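6-carboxyhexanoate--coa ligase (Bacillus subtilis, PDB 5FLG) is a ligase of the 6-carboxyhexanoate--CoA ligase family that binds phosphoaminophosphonic acid-adenylate ester, pimelic acid and magnesium. Local coordinates at residues A190-I201 with M218-V229. Numbering follows the deposited sequence.
With MG (magnesium ion), chain F; ANP (phosphoaminophosphonic acid-adenylate ester), chain D; PML (pimelic acid), chain C.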
loop_
_atom_site.group_PDB
_atom_site.type_symbol
_atom_site.label_atom_id
_atom_site.label_comp_id
_atom_site.label_asym_id
_atom_site.label_seq_id
_atom_site.Cartn_x
_atom_site.Cartn_y
_atom_site.Cartn_z
ATOM N N ALA A 190 -5.052 -30.696 7.298
ATOM C CA ALA A 190 -3.681 -30.529 7.765
ATOM C C ALA A 190 -2.916 -29.498 6.965
ATOM O O ALA A 190 -3.283 -29.158 5.823
ATOM C CB ALA A 190 -2.969 -31.863 7.727
ATOM N N GLU A 191 -1.869 -28.949 7.604
ATOM C CA GLU A 191 -1.032 -27.921 6.989
ATOM C C GLU A 191 0.425 -28.373 7.126
ATOM O O GLU A 191 0.785 -29.023 8.090
ATOM C CB GLU A 191 -1.233 -26.551 7.633
ATOM C CG GLU A 191 -0.173 -25.530 7.178
ATOM C CD GLU A 191 -0.195 -24.176 7.926
ATOM O OE1 GLU A 191 -0.912 -24.008 8.949
ATOM O OE2 GLU A 191 0.562 -23.263 7.496
ATOM N N LEU A 192 1.183 -28.227 6.045
ATOM C CA LEU A 192 2.595 -28.463 6.063
ATOM C C LEU A 192 3.303 -27.158 5.725
ATOM O O LEU A 192 2.950 -26.488 4.755
ATOM C CB LEU A 192 2.923 -29.525 5.039
ATOM C CG LEU A 192 4.385 -29.788 4.725
ATOM C CD1 LEU A 192 5.121 -30.440 5.893
ATOM C CD2 LEU A 192 4.435 -30.652 3.487
ATOM N N CYS A 193 4.319 -26.813 6.511
ATOM C CA CYS A 193 4.956 -25.523 6.386
ATOM C C CYS A 193 6.446 -25.586 6.695
ATOM O O CYS A 193 6.868 -26.238 7.657
ATOM C CB CYS A 193 4.313 -24.521 7.324
ATOM S SG CYS A 193 5.284 -22.977 7.496
ATOM N N TRP A 194 7.250 -24.930 5.864
ATOM C CA TRP A 194 8.563 -24.447 6.328
ATOM C C TRP A 194 8.957 -23.187 5.588
ATOM O O TRP A 194 8.280 -22.762 4.655
ATOM C CB TRP A 194 9.636 -25.560 6.266
ATOM C CG TRP A 194 9.979 -26.059 4.875
ATOM C CD1 TRP A 194 10.966 -25.587 4.051
ATOM C CD2 TRP A 194 9.387 -27.166 4.187
ATOM N NE1 TRP A 194 10.921 -26.251 2.841
ATOM C CE2 TRP A 194 10.043 -27.290 2.944
ATOM C CE3 TRP A 194 8.372 -28.076 4.507
ATOM C CZ2 TRP A 194 9.656 -28.234 1.989
ATOM C CZ3 TRP A 194 8.040 -29.041 3.594
ATOM C CH2 TRP A 194 8.671 -29.116 2.349
ATOM N N SER A 195 9.947 -22.492 6.141
ATOM C CA SER A 195 10.238 -21.147 5.767
ATOM C C SER A 195 10.914 -21.097 4.411
ATOM O O SER A 195 11.742 -21.948 4.095
ATOM C CB SER A 195 11.188 -20.493 6.819
ATOM O OG SER A 195 11.281 -19.104 6.546
ATOM N N ASP A 196 10.695 -20.016 3.682
ATOM C CA ASP A 196 11.533 -19.697 2.524
ATOM C C ASP A 196 12.697 -18.736 2.922
ATOM O O ASP A 196 13.447 -18.304 2.057
ATOM C CB ASP A 196 10.712 -19.070 1.396
ATOM C CG ASP A 196 9.914 -17.828 1.861
ATOM O OD1 ASP A 196 9.770 -17.636 3.093
ATOM O OD2 ASP A 196 9.435 -17.047 1.000
ATOM N N ASP A 197 12.932 -18.543 4.209
ATOM C CA ASP A 197 14.126 -17.760 4.654
ATOM C C ASP A 197 15.403 -18.640 4.675
ATOM O O ASP A 197 15.385 -19.744 5.210
ATOM C CB ASP A 197 13.911 -17.221 6.059
ATOM C CG ASP A 197 12.695 -16.290 6.187
ATOM O OD1 ASP A 197 11.993 -15.967 5.193
ATOM O OD2 ASP A 197 12.382 -15.946 7.347
ATOM N N PRO A 198 16.562 -18.080 4.268
ATOM C CA PRO A 198 17.769 -18.906 4.265
ATOM C C PRO A 198 18.285 -19.209 5.668
ATOM O O PRO A 198 19.075 -20.122 5.858
ATOM C CB PRO A 198 18.775 -18.064 3.463
ATOM C CG PRO A 198 18.270 -16.669 3.558
ATOM C CD PRO A 198 16.769 -16.797 3.572
ATOM N N ASP A 199 17.773 -18.520 6.663
ATOM C CA ASP A 199 18.416 -18.544 7.972
ATOM C C ASP A 199 17.431 -19.052 9.015
ATOM O O ASP A 199 17.649 -18.863 10.209
ATOM C CB ASP A 199 18.902 -17.153 8.352
ATOM C CG ASP A 199 17.819 -16.093 8.170
ATOM O OD1 ASP A 199 16.776 -16.341 7.486
ATOM O OD2 ASP A 199 17.991 -15.019 8.763
ATOM N N TYR A 200 16.430 -19.819 8.574
ATOM C CA TYR A 200 15.494 -20.432 9.525
ATOM C C TYR A 200 14.949 -21.758 9.021
ATOM O O TYR A 200 14.307 -21.813 7.955
ATOM C CB TYR A 200 14.356 -19.469 9.790
ATOM C CG TYR A 200 13.590 -19.792 11.033
ATOM C CD1 TYR A 200 14.081 -19.435 12.288
ATOM C CD2 TYR A 200 12.410 -20.544 10.969
ATOM C CE1 TYR A 200 13.373 -19.725 13.442
ATOM C CE2 TYR A 200 11.740 -20.914 12.121
ATOM C CZ TYR A 200 12.214 -20.508 13.351
ATOM O OH TYR A 200 11.487 -20.790 14.477
ATOM N N ILE A 201 15.319 -22.837 9.711
ATOM C CA ILE A 201 15.097 -24.190 9.197
ATOM C C ILE A 201 14.004 -24.971 9.923
ATOM O O ILE A 201 13.676 -26.102 9.545
ATOM C CB ILE A 201 16.391 -24.999 9.215
ATOM C CG1 ILE A 201 16.861 -25.227 10.651
ATOM C CG2 ILE A 201 17.466 -24.279 8.427
ATOM C CD1 ILE A 201 17.925 -26.297 10.762
ATOM N N MET A 218 13.859 -28.784 8.880
ATOM C CA MET A 218 12.999 -29.227 7.757
ATOM C C MET A 218 13.684 -28.992 6.409
ATOM O O MET A 218 13.162 -29.361 5.347
ATOM C CB MET A 218 11.660 -28.487 7.792
ATOM C CG MET A 218 10.731 -28.932 8.904
ATOM S SD MET A 218 9.999 -30.546 8.548
ATOM C CE MET A 218 8.592 -30.092 7.550
ATOM N N LYS A 219 14.819 -28.298 6.455
ATOM C CA LYS A 219 15.631 -28.051 5.258
ATOM C C LYS A 219 17.018 -27.592 5.720
ATOM O O LYS A 219 17.222 -27.401 6.909
ATOM C CB LYS A 219 15.016 -26.935 4.442
ATOM C CG LYS A 219 14.968 -25.610 5.190
ATOM C CD LYS A 219 14.815 -24.454 4.217
ATOM C CE LYS A 219 14.789 -23.122 4.933
ATOM N NZ LYS A 219 14.665 -22.023 3.937
ATOM N N GLU A 220 17.904 -27.281 4.778
ATOM C CA GLU A 220 19.272 -26.878 5.114
ATOM C C GLU A 220 19.363 -25.365 5.219
ATOM O O GLU A 220 18.712 -24.643 4.472
ATOM C CB GLU A 220 20.273 -27.366 4.058
ATOM C CG GLU A 220 20.366 -28.878 3.915
ATOM C CD GLU A 220 21.045 -29.581 5.085
ATOM O OE1 GLU A 220 21.496 -28.921 6.041
ATOM O OE2 GLU A 220 21.095 -30.828 5.072
ATOM N N TYR A 221 20.193 -24.886 6.132
ATOM C CA TYR A 221 20.590 -23.482 6.132
ATOM C C TYR A 221 21.007 -23.002 4.754
ATOM O O TYR A 221 21.614 -23.747 3.999
ATOM C CB TYR A 221 21.707 -23.251 7.139
ATOM C CG TYR A 221 21.169 -23.087 8.530
ATOM C CD1 TYR A 221 20.432 -21.966 8.872
ATOM C CD2 TYR A 221 21.289 -24.108 9.460
ATOM C CE1 TYR A 221 19.859 -21.848 10.116
ATOM C CE2 TYR A 221 20.774 -23.964 10.732
ATOM C CZ TYR A 221 20.048 -22.840 11.037
ATOM O OH TYR A 221 19.474 -22.716 12.267
ATOM N N GLY A 222 20.597 -21.793 4.394
ATOM C CA GLY A 222 21.048 -21.173 3.152
ATOM C C GLY A 222 20.167 -21.434 1.955
ATOM O O GLY A 222 20.399 -20.877 0.896
ATOM N N THR A 223 19.169 -22.298 2.077
ATOM C CA THR A 223 18.282 -22.528 0.928
ATOM C C THR A 223 17.049 -21.638 1.060
ATOM O O THR A 223 16.649 -21.257 2.161
ATOM C CB THR A 223 17.839 -23.995 0.843
ATOM O OG1 THR A 223 17.167 -24.343 2.059
ATOM C CG2 THR A 223 19.043 -24.916 0.685
ATOM N N GLU A 224 16.486 -21.238 -0.072
ATOM C CA GLU A 224 15.361 -20.333 -0.061
ATOM C C GLU A 224 14.038 -20.963 -0.496
ATOM O O GLU A 224 13.145 -20.251 -0.937
ATOM C CB GLU A 224 15.669 -19.152 -0.939
ATOM C CG GLU A 224 16.783 -18.276 -0.391
ATOM C CD GLU A 224 16.808 -16.922 -1.081
ATOM O OE1 GLU A 224 16.345 -16.840 -2.247
ATOM O OE2 GLU A 224 17.237 -15.933 -0.445
ATOM N N GLU A 225 13.947 -22.285 -0.457
ATOM C CA GLU A 225 12.722 -22.994 -0.895
ATOM C C GLU A 225 11.874 -23.307 0.333
ATOM O O GLU A 225 12.303 -24.059 1.211
ATOM C CB GLU A 225 13.080 -24.330 -1.568
ATOM C CG GLU A 225 13.648 -24.203 -2.969
ATOM C CD GLU A 225 14.918 -23.372 -3.009
ATOM O OE1 GLU A 225 15.963 -23.832 -2.482
ATOM O OE2 GLU A 225 14.865 -22.253 -3.563
ATOM N N GLY A 226 10.764 -22.614 0.468
ATOM C CA GLY A 226 9.859 -22.825 1.585
ATOM C C GLY A 226 8.685 -23.662 1.110
ATOM O O GLY A 226 8.675 -24.129 -0.021
ATOM N N CYS A 227 7.672 -23.808 1.955
ATOM C CA CYS A 227 6.477 -24.578 1.591
ATOM C C CYS A 227 5.345 -24.186 2.524
ATOM O O CYS A 227 5.547 -23.970 3.730
ATOM C CB CYS A 227 6.761 -26.070 1.706
ATOM S SG CYS A 227 5.328 -27.186 1.708
ATOM N N ARG A 228 4.175 -24.001 1.936
ATOM C CA ARG A 228 2.967 -23.825 2.675
ATOM C C ARG A 228 1.873 -24.552 1.866
ATOM O O ARG A 228 1.414 -24.048 0.855
ATOM C CB ARG A 228 2.651 -22.335 2.810
ATOM C CG ARG A 228 1.833 -21.962 4.034
ATOM C CD ARG A 228 2.685 -22.137 5.252
ATOM N NE ARG A 228 2.205 -21.507 6.480
ATOM C CZ ARG A 228 2.831 -20.518 7.105
ATOM N NH1 ARG A 228 3.748 -19.780 6.466
ATOM N NH2 ARG A 228 2.565 -20.285 8.371
ATOM N N VAL A 229 1.433 -25.686 2.366
ATOM C CA VAL A 229 0.369 -26.468 1.717
ATOM C C VAL A 229 -0.726 -26.759 2.730
ATOM O O VAL A 229 -0.435 -27.216 3.852
ATOM C CB VAL A 229 0.906 -27.827 1.211
ATOM C CG1 VAL A 229 -0.193 -28.611 0.514
ATOM C CG2 VAL A 229 2.062 -27.610 0.249
HETATM MG MG MG F . 9.865 -15.902 4.514
HETATM P PG ANP D . 8.288 -13.183 5.943
HETATM O O1G ANP D . 8.677 -11.731 5.900
HETATM O O2G ANP D . 9.481 -14.098 5.904
HETATM O O3G ANP D . 7.337 -13.572 7.028
HETATM P PB ANP D . 6.289 -14.630 4.288
HETATM O O1B ANP D . 5.317 -14.490 5.406
HETATM O O2B ANP D . 5.919 -14.531 2.855
HETATM N N3B ANP D . 7.478 -13.386 4.451
HETATM P PA ANP D . 7.169 -16.934 5.770
HETATM O O1A ANP D . 8.487 -17.531 5.953
HETATM O O2A ANP D . 6.415 -16.267 6.885
HETATM O O3A ANP D . 7.139 -15.996 4.463
HETATM O "O5'" ANP D . 6.243 -18.180 5.206
HETATM C "C5'" ANP D . 6.813 -19.198 4.434
HETATM C "C4'" ANP D . 5.914 -19.485 3.229
HETATM O "O4'" ANP D . 4.597 -19.798 3.700
HETATM C "C3'" ANP D . 5.779 -18.278 2.314
HETATM O "O3'" ANP D . 6.743 -18.303 1.269
HETATM C "C2'" ANP D . 4.409 -18.462 1.729
HETATM O "O2'" ANP D . 4.486 -19.427 0.679
HETATM C "C1'" ANP D . 3.669 -19.068 2.888
HETATM N N9 ANP D . 2.986 -17.997 3.622
HETATM C C8 ANP D . 3.538 -17.055 4.466
HETATM N N7 ANP D . 2.562 -16.293 5.013
HETATM C C5 ANP D . 1.379 -16.726 4.480
HETATM C C6 ANP D . -0.043 -16.356 4.568
HETATM N N6 ANP D . -0.463 -15.335 5.322
HETATM N N1 ANP D . -0.948 -17.075 3.868
HETATM C C2 ANP D . -0.568 -18.082 3.074
HETATM N N3 ANP D . 0.692 -18.540 2.977
HETATM C C4 ANP D . 1.684 -17.829 3.564
HETATM C C1 PML C . 8.042 -22.067 14.221
HETATM O O11 PML C . 7.185 -22.650 14.961
HETATM O O12 PML C . 9.192 -21.745 14.686
HETATM C C2 PML C . 7.806 -22.150 12.701
HETATM C C3 PML C . 7.791 -20.844 11.921
HETATM C C4 PML C . 8.302 -20.983 10.476
HETATM C C5 PML C . 7.384 -20.403 9.416
HETATM C C6 PML C . 8.074 -19.487 8.409
HETATM C C7 PML C . 8.733 -18.281 9.082
HETATM O O71 PML C . 8.023 -17.497 9.755
HETATM O O72 PML C . 9.944 -18.036 8.849
HETATM O O HOH W 1 9.415 -14.391 2.564
HETATM O O HOH W 2 16.646 -22.200 12.238
#
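Lys219 reaches with an extended chain into the turn that follows strand 190-194, where its NZ donates to Ser195 O at 2.9 Å and Asp197 O at 2.7 Å. Thr223 O takes a third bond from the same ammonium, and all three carbonyls are met from above their planes. This grip probably steadies the backbone of the metal-binding loop: Asp196 OD1 and Asp197 OD1 each bind the magnesium ion at 2.2 Å, alongside two oxygens of phosphoaminophosphonic acid-adenylate ester and a water. Ser195 OG accepts from Asp197 N, forming an ST turn, while Arg171 pairs with Asp197 OD2.

Farther along the loop, Gly222 N donates to Pro198 O on a lone pair, and Ile201 CG2 sits centrally over the Tyr221 ring, 3.7 Å from its centroid.

Toward the strands, Trp194 stands with chi1 at 65°, which lays its six-membered ring over Cys227 CB, 3.5 Å from the centroid; NE1 makes a weak bond to Glu225 O. Gly226, with no side chain, lets the two backbones come close, its CA 3.7 Å from Asp196 CA. On the ligand-facing side, Arg228 NE meets Glu191 OE2 at 2.6 Å in a nearly coplanar salt bridge. Cys193 SG covers one guanidinium face, and NH1 donates to O4' of phosphoaminophosphonic acid-adenylate ester, which leaves the arginine held by both protein and ligand.

Strands 188-194 and 227-232 are antiparallel neighbours in the middle of a mixed sheet, flanked by strands 203-207 and 127-130. Helix 170-184 covers the Glu191 and Arg228 face, and helix 89-102 packs against Trp194 and Met218.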